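Local coordinates for aldehyde dehydrogenase family protein (Pseudomonas syringae pv. tomato, PDB 6X9L) that probably oxidises long-chain aliphatic aldehydes such as octanal, using NAD+ as the electron acceptor, at residues G235-A244 against V254-S262; A282-S290 against L330-Q338. The protein carries 1 engineered substitution. All coordinates share one frame; numbering follows the deposited sequence.

The two contacts follow one another along the chain: interaction 1 is complete before interaction 2 opens. Their centres lie about 19 Å apart and their nearest atoms about 6 Å apart, so they do not touch. Interaction 1 belongs to the cofactor-binding sheet, where helix 237-247 meets the end of strand 253-257. From there, segment 254-262 leads on to strand 263-266 of the second, seven-stranded sheet. Helix 272-284 follows, and segment 282-290, which lies on it, opens interaction 2 and meets the approach to helix 336-351. NAD thus sits against the first contact and octanal beside the second, consistent with a dehydrogenase active site between the two sheets.

Interaction 1: G235-A244 against V254-S262; sequences GSNRAGALVA and VTQELGGKS. With NAD (nicotinamide-adenine-dinucleotide), chain D.
The side-chain oxygen of N237, OD1, accepts the backbone N-H of G259 at 2.9 Å, with the donor tilted 23° from the carbonyl plane. Asparagine suits this place because its other arm, ND2, can donate to the carbonyl of R461. CG anti to its own carbonyl carbon (chi1 -83°) swings the amide off the first turn of the helix and across the side chain of L258. Two residues back in each segment, G235 N donates to E257 O at 3.0 Å. Next to this bond, L258 CA lies 3.3 Å from G235 O in a CA-H...O contact. G240 lacks a side chain, so L258 CD2 can approach its CA to 4.1 Å. Farther along the helix, Q256 NE2 makes a weak bond to G240 O, which also accepts from A244 N; the glutamine's stronger partner is N464, at OE1. S236 is the N-cap, its OG taking the A239 N-H at 3.1 Å. Beside the nicotinamide, E257 OE1 and L258 O each accept weakly from the carboxamide N7N of NAD. Helix 237-247 is the crossover between parallel strands 230-234 and 253-257, and its N-terminus faces the cofactor's phosphates: this is the Rossmann-like beta-alpha-beta unit by which aldehyde dehydrogenases hold NAD.

Interaction 2: A282-S290 against L330-Q338; sequences AAFRNVGQS and LGPIANEAQ. With OYA (octanal), chain C.
Q289 turns its CG beside the backbone N (chi1 -62°) and then runs extended (chi2 166°), which carries its amide from segment 282-290 to the backbone of I333 and A334. V287 reaches the same region with CG2 anti to its backbone N, where that methyl meets I333 CD1 at 3.8 Å, the two side chains crossing at about a right angle. The amide of Q289 does the polar work. Its OE1 accepts A334 N at 2.6 Å, in the carbonyl plane and on a lone pair. Its NE2 donates to N286 O at 3.2 Å and also to a water that in turn donates to P332 O, making a second, indirect link to the same loop. N286 O is gripped from opposite faces, by Q289 N on one and Q289 NE2 on the other. The side chain of N286 answers in kind: its ND2 donates back to Q289 O at 2.8 Å, and N159 joins both ends of this exchange.

L330 brings its branched apolar end to the backbone at F284, with CD1 and CD2 lying 3.7 and 3.6 Å from F284 O. A branched leucine fits here, since CD1 also packs against the CB atoms of F284 and V287. W158, an NAD-binding residue, packs on Q289 and A334.

Next to Q289, S290 places OG 3.3 Å from the aldehyde carbon C10 of octanal, and the engineered A291 gives its N-H to the same ligand. With OE1 accepting and NE2 donating twice, the orientation of the Q289 amide is fixed, and a buried polar network ties the loop leading into the substrate pocket to segment 330-338.

Interaction 1: G235-A244 against V254-S262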
# COMPACT_ATOMS: atom_id res chain seq x y z
N GLY A 235 -8.15 13.16 -2.83
CA GLY A 235 -8.18 14.53 -2.34
C GLY A 235 -6.81 15.19 -2.41
O GLY A 235 -5.94 14.80 -3.20
N SER A 236 -6.63 16.21 -1.57
CA SER A 236 -5.40 16.97 -1.57
C SER A 236 -4.29 16.19 -0.88
O SER A 236 -4.54 15.34 -0.03
CB SER A 236 -5.59 18.31 -0.86
OG SER A 236 -5.79 18.15 0.53
N ASN A 237 -3.05 16.50 -1.25
CA ASN A 237 -1.92 15.93 -0.55
C ASN A 237 -2.00 16.22 0.94
O ASN A 237 -1.75 15.33 1.77
CB ASN A 237 -0.62 16.46 -1.14
CG ASN A 237 -0.19 15.69 -2.36
OD1 ASN A 237 -0.79 15.82 -3.43
ND2 ASN A 237 0.83 14.85 -2.20
N ARG A 238 -2.38 17.45 1.31
CA ARG A 238 -2.46 17.76 2.73
C ARG A 238 -3.38 16.78 3.46
O ARG A 238 -3.02 16.24 4.51
CB ARG A 238 -2.92 19.20 2.95
CG ARG A 238 -2.64 19.69 4.36
CD ARG A 238 -3.58 20.83 4.77
NE ARG A 238 -4.75 20.33 5.49
CZ ARG A 238 -5.94 20.09 4.93
NH1 ARG A 238 -6.13 20.34 3.64
NH2 ARG A 238 -6.93 19.62 5.68
N ALA A 239 -4.55 16.51 2.88
CA ALA A 239 -5.50 15.59 3.50
C ALA A 239 -5.03 14.15 3.39
O ALA A 239 -5.20 13.37 4.34
CB ALA A 239 -6.89 15.75 2.86
N GLY A 240 -4.42 13.78 2.26
CA GLY A 240 -3.95 12.42 2.10
C GLY A 240 -2.96 12.02 3.18
O GLY A 240 -3.02 10.92 3.73
N ALA A 241 -2.03 12.92 3.50
CA ALA A 241 -1.01 12.58 4.48
C ALA A 241 -1.60 12.51 5.88
O ALA A 241 -1.24 11.61 6.66
CB ALA A 241 0.14 13.60 4.41
N LEU A 242 -2.52 13.43 6.22
CA LEU A 242 -3.18 13.38 7.53
C LEU A 242 -3.95 12.09 7.72
O LEU A 242 -3.94 11.51 8.81
CB LEU A 242 -4.11 14.56 7.71
CG LEU A 242 -3.44 15.92 7.79
CD1 LEU A 242 -4.55 16.95 7.84
CD2 LEU A 242 -2.51 16.01 9.01
N VAL A 243 -4.63 11.61 6.67
CA VAL A 243 -5.31 10.33 6.85
C VAL A 243 -4.28 9.20 7.00
O VAL A 243 -4.42 8.34 7.87
CB VAL A 243 -6.34 10.03 5.72
CG1 VAL A 243 -6.59 11.23 4.86
CG2 VAL A 243 -5.92 8.85 4.88
N ALA A 244 -3.21 9.21 6.19
CA ALA A 244 -2.17 8.19 6.36
C ALA A 244 -1.67 8.17 7.80
O ALA A 244 -1.57 7.10 8.42
CB ALA A 244 -1.02 8.44 5.40
N VAL A 254 -4.08 1.72 3.08
CA VAL A 254 -4.26 3.13 2.76
C VAL A 254 -4.14 3.28 1.25
O VAL A 254 -3.10 2.95 0.67
CB VAL A 254 -3.23 4.01 3.50
CG1 VAL A 254 -3.26 5.46 2.98
CG2 VAL A 254 -3.44 3.94 5.03
N THR A 255 -5.20 3.78 0.63
CA THR A 255 -5.20 4.06 -0.80
C THR A 255 -5.39 5.56 -1.00
O THR A 255 -6.31 6.15 -0.42
CB THR A 255 -6.30 3.26 -1.50
OG1 THR A 255 -5.84 1.92 -1.67
CG2 THR A 255 -6.61 3.85 -2.85
N GLN A 256 -4.53 6.17 -1.81
CA GLN A 256 -4.50 7.63 -1.97
C GLN A 256 -4.35 8.03 -3.43
O GLN A 256 -3.46 7.53 -4.13
CB GLN A 256 -3.36 8.26 -1.16
CG GLN A 256 -3.36 7.89 0.31
CD GLN A 256 -2.00 8.09 0.93
OE1 GLN A 256 -1.07 7.31 0.66
NE2 GLN A 256 -1.87 9.12 1.76
N GLU A 257 -5.21 8.92 -3.87
CA GLU A 257 -5.18 9.55 -5.18
C GLU A 257 -5.10 11.04 -4.90
O GLU A 257 -6.09 11.64 -4.47
CB GLU A 257 -6.42 9.21 -5.99
CG GLU A 257 -6.67 7.74 -6.21
CD GLU A 257 -6.07 7.26 -7.52
OE1 GLU A 257 -5.54 8.13 -8.25
OE2 GLU A 257 -6.13 6.04 -7.81
N LEU A 258 -3.92 11.63 -5.14
CA LEU A 258 -3.69 13.01 -4.73
C LEU A 258 -3.37 13.96 -5.89
O LEU A 258 -3.87 13.77 -7.01
CB LEU A 258 -2.57 13.04 -3.69
CG LEU A 258 -2.65 11.92 -2.65
CD1 LEU A 258 -1.52 12.07 -1.68
CD2 LEU A 258 -4.00 11.90 -1.92
N GLY A 259 -2.53 14.96 -5.64
CA GLY A 259 -2.30 16.03 -6.60
C GLY A 259 -1.51 15.60 -7.82
O GLY A 259 -0.96 14.50 -7.90
N GLY A 260 -1.46 16.51 -8.80
CA GLY A 260 -0.66 16.32 -10.00
C GLY A 260 -0.27 17.63 -10.66
O GLY A 260 -0.81 18.70 -10.35
N LYS A 261 0.71 17.53 -11.55
CA LYS A 261 1.17 18.64 -12.40
C LYS A 261 1.53 18.04 -13.76
O LYS A 261 2.69 18.03 -14.19
CB LYS A 261 2.37 19.37 -11.81
CG LYS A 261 2.15 20.80 -11.46
CD LYS A 261 1.80 21.70 -12.64
CE LYS A 261 1.19 22.96 -12.05
NZ LYS A 261 1.05 24.10 -12.96
N SER A 262 0.54 17.51 -14.44
CA SER A 262 0.82 16.57 -15.51
C SER A 262 1.41 17.30 -16.71
O SER A 262 0.88 18.34 -17.12
CB SER A 262 -0.45 15.80 -15.87
OG SER A 262 -0.93 15.07 -14.74
PA NAD D . -9.30 17.91 -0.15
O1A NAD D . -8.00 17.20 0.02
O2A NAD D . -9.33 19.25 0.48
O5B NAD D . -10.53 17.01 0.40
C5B NAD D . -10.76 15.71 -0.10
C4B NAD D . -11.67 14.93 0.85
O4B NAD D . -11.01 14.79 2.10
C3B NAD D . -12.98 15.64 1.17
O3B NAD D . -14.00 14.66 1.31
C2B NAD D . -12.73 16.31 2.51
O2B NAD D . -13.90 16.46 3.28
C1B NAD D . -11.84 15.28 3.15
N9A NAD D . -10.91 15.82 4.14
C8A NAD D . -10.37 17.08 4.22
N7A NAD D . -9.51 17.09 5.27
C5A NAD D . -9.52 15.86 5.84
C6A NAD D . -8.84 15.32 6.93
N6A NAD D . -7.87 16.02 7.52
N1A NAD D . -9.05 14.00 7.26
C2A NAD D . -9.92 13.22 6.53
N3A NAD D . -10.59 13.75 5.45
C4A NAD D . -10.39 15.05 5.13
O3 NAD D . -9.66 17.89 -1.71
PN NAD D . -9.79 19.13 -2.74
O1N NAD D . -8.47 19.80 -2.86
O2N NAD D . -10.99 19.92 -2.41
O5D NAD D . -10.05 18.16 -4.02
C5D NAD D . -9.31 18.36 -5.20
C4D NAD D . -8.00 17.57 -5.10
O4D NAD D . -8.25 16.19 -5.31
C3D NAD D . -7.03 18.01 -6.18
O3D NAD D . -5.72 17.93 -5.67
C2D NAD D . -7.18 16.92 -7.21
O2D NAD D . -6.05 16.78 -8.03
C1D NAD D . -7.40 15.70 -6.32
N1N NAD D . -7.97 14.63 -7.15
C2N NAD D . -7.22 13.51 -7.40
C3N NAD D . -7.73 12.51 -8.23
C7N NAD D . -6.95 11.28 -8.56
O7N NAD D . -7.66 10.21 -9.13
N7N NAD D . -5.63 11.19 -8.33
C4N NAD D . -8.99 12.66 -8.80
C5N NAD D . -9.73 13.80 -8.54
C6N NAD D . -9.20 14.79 -7.72

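Interaction 2: A282-S290 against L330-Q338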
# COMPACT_ATOMS: atom_id res chain seq x y z
N ALA A 282 -7.63 20.09 -23.18
CA ALA A 282 -7.39 19.11 -22.13
C ALA A 282 -7.01 19.78 -20.82
O ALA A 282 -7.48 19.39 -19.75
CB ALA A 282 -6.29 18.13 -22.56
N ALA A 283 -6.14 20.79 -20.87
CA ALA A 283 -5.73 21.44 -19.63
C ALA A 283 -6.93 22.06 -18.92
O ALA A 283 -7.02 22.02 -17.69
CB ALA A 283 -4.65 22.48 -19.91
N PHE A 284 -7.88 22.62 -19.68
CA PHE A 284 -8.98 23.40 -19.13
C PHE A 284 -10.28 22.60 -18.99
O PHE A 284 -11.31 23.19 -18.65
CB PHE A 284 -9.25 24.65 -19.99
CG PHE A 284 -8.12 25.67 -20.00
CD1 PHE A 284 -7.07 25.60 -19.10
CD2 PHE A 284 -8.12 26.71 -20.93
CE1 PHE A 284 -6.03 26.54 -19.12
CE2 PHE A 284 -7.09 27.64 -20.96
CZ PHE A 284 -6.05 27.56 -20.04
N ARG A 285 -10.26 21.29 -19.25
CA ARG A 285 -11.46 20.48 -19.03
C ARG A 285 -11.90 20.57 -17.57
O ARG A 285 -11.08 20.55 -16.64
CB ARG A 285 -11.18 19.03 -19.42
CG ARG A 285 -12.36 18.07 -19.23
CD ARG A 285 -12.63 17.17 -20.46
NE ARG A 285 -11.52 16.27 -20.79
CZ ARG A 285 -10.76 16.38 -21.88
NH1 ARG A 285 -10.98 17.35 -22.78
NH2 ARG A 285 -9.77 15.51 -22.08
N ASN A 286 -13.21 20.68 -17.36
CA ASN A 286 -13.76 20.84 -16.02
C ASN A 286 -13.16 22.08 -15.36
O ASN A 286 -12.90 22.11 -14.15
CB ASN A 286 -13.53 19.57 -15.17
CG ASN A 286 -14.51 19.46 -13.99
OD1 ASN A 286 -15.71 19.69 -14.13
ND2 ASN A 286 -13.98 19.11 -12.82
N VAL A 287 -12.91 23.09 -16.19
CA VAL A 287 -12.33 24.39 -15.84
C VAL A 287 -11.06 24.18 -15.00
O VAL A 287 -10.84 24.83 -13.97
CB VAL A 287 -13.38 25.30 -15.16
CG1 VAL A 287 -14.09 24.60 -14.06
CG2 VAL A 287 -12.77 26.61 -14.67
N GLY A 288 -10.19 23.28 -15.48
CA GLY A 288 -8.97 22.98 -14.78
C GLY A 288 -9.11 22.24 -13.47
O GLY A 288 -8.09 22.01 -12.81
N GLN A 289 -10.32 21.86 -13.06
CA GLN A 289 -10.51 21.25 -11.75
C GLN A 289 -10.40 19.73 -11.88
O GLN A 289 -11.37 18.98 -11.77
CB GLN A 289 -11.83 21.68 -11.14
CG GLN A 289 -11.93 23.18 -10.89
CD GLN A 289 -13.35 23.61 -10.60
OE1 GLN A 289 -13.64 24.29 -9.61
NE2 GLN A 289 -14.27 23.20 -11.47
N SER A 290 -9.17 19.28 -12.13
CA SER A 290 -8.88 17.88 -12.39
C SER A 290 -7.40 17.62 -12.15
O SER A 290 -6.54 18.30 -12.72
CB SER A 290 -9.28 17.53 -13.81
OG SER A 290 -8.65 16.34 -14.19
N LEU A 330 -17.47 26.08 -20.26
CA LEU A 330 -16.96 26.05 -18.89
C LEU A 330 -17.89 26.85 -18.00
O LEU A 330 -18.32 27.95 -18.38
CB LEU A 330 -15.55 26.59 -18.81
CG LEU A 330 -14.50 25.87 -19.67
CD1 LEU A 330 -13.08 26.39 -19.35
CD2 LEU A 330 -14.60 24.37 -19.50
N GLY A 331 -18.22 26.28 -16.85
CA GLY A 331 -18.95 26.97 -15.81
C GLY A 331 -17.98 27.68 -14.88
O GLY A 331 -16.85 27.98 -15.26
N PRO A 332 -18.40 27.99 -13.66
CA PRO A 332 -17.51 28.67 -12.72
C PRO A 332 -16.60 27.67 -12.01
O PRO A 332 -16.78 26.44 -12.07
CB PRO A 332 -18.47 29.34 -11.74
CG PRO A 332 -19.70 28.49 -11.77
CD PRO A 332 -19.79 27.94 -13.17
N ILE A 333 -15.57 28.22 -11.35
CA ILE A 333 -14.86 27.44 -10.36
C ILE A 333 -15.91 26.92 -9.38
O ILE A 333 -16.96 27.55 -9.18
CB ILE A 333 -13.78 28.28 -9.67
CG1 ILE A 333 -12.65 28.51 -10.66
CG2 ILE A 333 -13.21 27.56 -8.44
CD1 ILE A 333 -11.96 27.23 -11.05
N ALA A 334 -15.64 25.75 -8.80
CA ALA A 334 -16.67 24.99 -8.09
C ALA A 334 -17.14 25.63 -6.78
O ALA A 334 -18.26 25.33 -6.34
CB ALA A 334 -16.14 23.59 -7.80
N ASN A 335 -16.33 26.49 -6.16
CA ASN A 335 -16.68 27.07 -4.86
C ASN A 335 -15.74 28.22 -4.49
O ASN A 335 -14.64 28.37 -5.05
CB ASN A 335 -16.69 26.01 -3.75
CG ASN A 335 -15.42 25.14 -3.71
OD1 ASN A 335 -14.36 25.59 -3.28
ND2 ASN A 335 -15.56 23.87 -4.12
N GLU A 336 -16.19 29.00 -3.51
CA GLU A 336 -15.52 30.26 -3.17
C GLU A 336 -14.07 30.04 -2.73
O GLU A 336 -13.16 30.77 -3.16
CB GLU A 336 -16.30 30.99 -2.08
CG GLU A 336 -15.64 32.29 -1.69
CD GLU A 336 -16.59 33.24 -1.01
OE1 GLU A 336 -17.56 32.77 -0.36
OE2 GLU A 336 -16.36 34.47 -1.12
N ALA A 337 -13.84 29.06 -1.86
CA ALA A 337 -12.48 28.74 -1.44
C ALA A 337 -11.58 28.44 -2.64
O ALA A 337 -10.50 29.03 -2.78
CB ALA A 337 -12.50 27.56 -0.48
N GLN A 338 -12.01 27.55 -3.54
CA GLN A 338 -11.19 27.26 -4.71
C GLN A 338 -10.98 28.49 -5.59
O GLN A 338 -9.88 28.71 -6.11
CB GLN A 338 -11.79 26.12 -5.53
CG GLN A 338 -10.85 25.63 -6.60
CD GLN A 338 -9.56 25.11 -6.01
OE1 GLN A 338 -9.56 24.51 -4.94
NE2 GLN A 338 -8.45 25.36 -6.69
C14 OYA C . -11.55 12.45 -19.86
C5 OYA C . -11.18 12.84 -18.45
C6 OYA C . -11.85 11.88 -17.48
C11 OYA C . -11.90 12.51 -16.11
C7 OYA C . -10.58 12.30 -15.37
C8 OYA C . -10.76 12.86 -13.96
C9 OYA C . -9.69 12.37 -12.99
C10 OYA C . -8.80 13.50 -12.54
OAB OYA C . -9.12 14.18 -11.59
O HOH W 1 -17.19 23.75 -12.01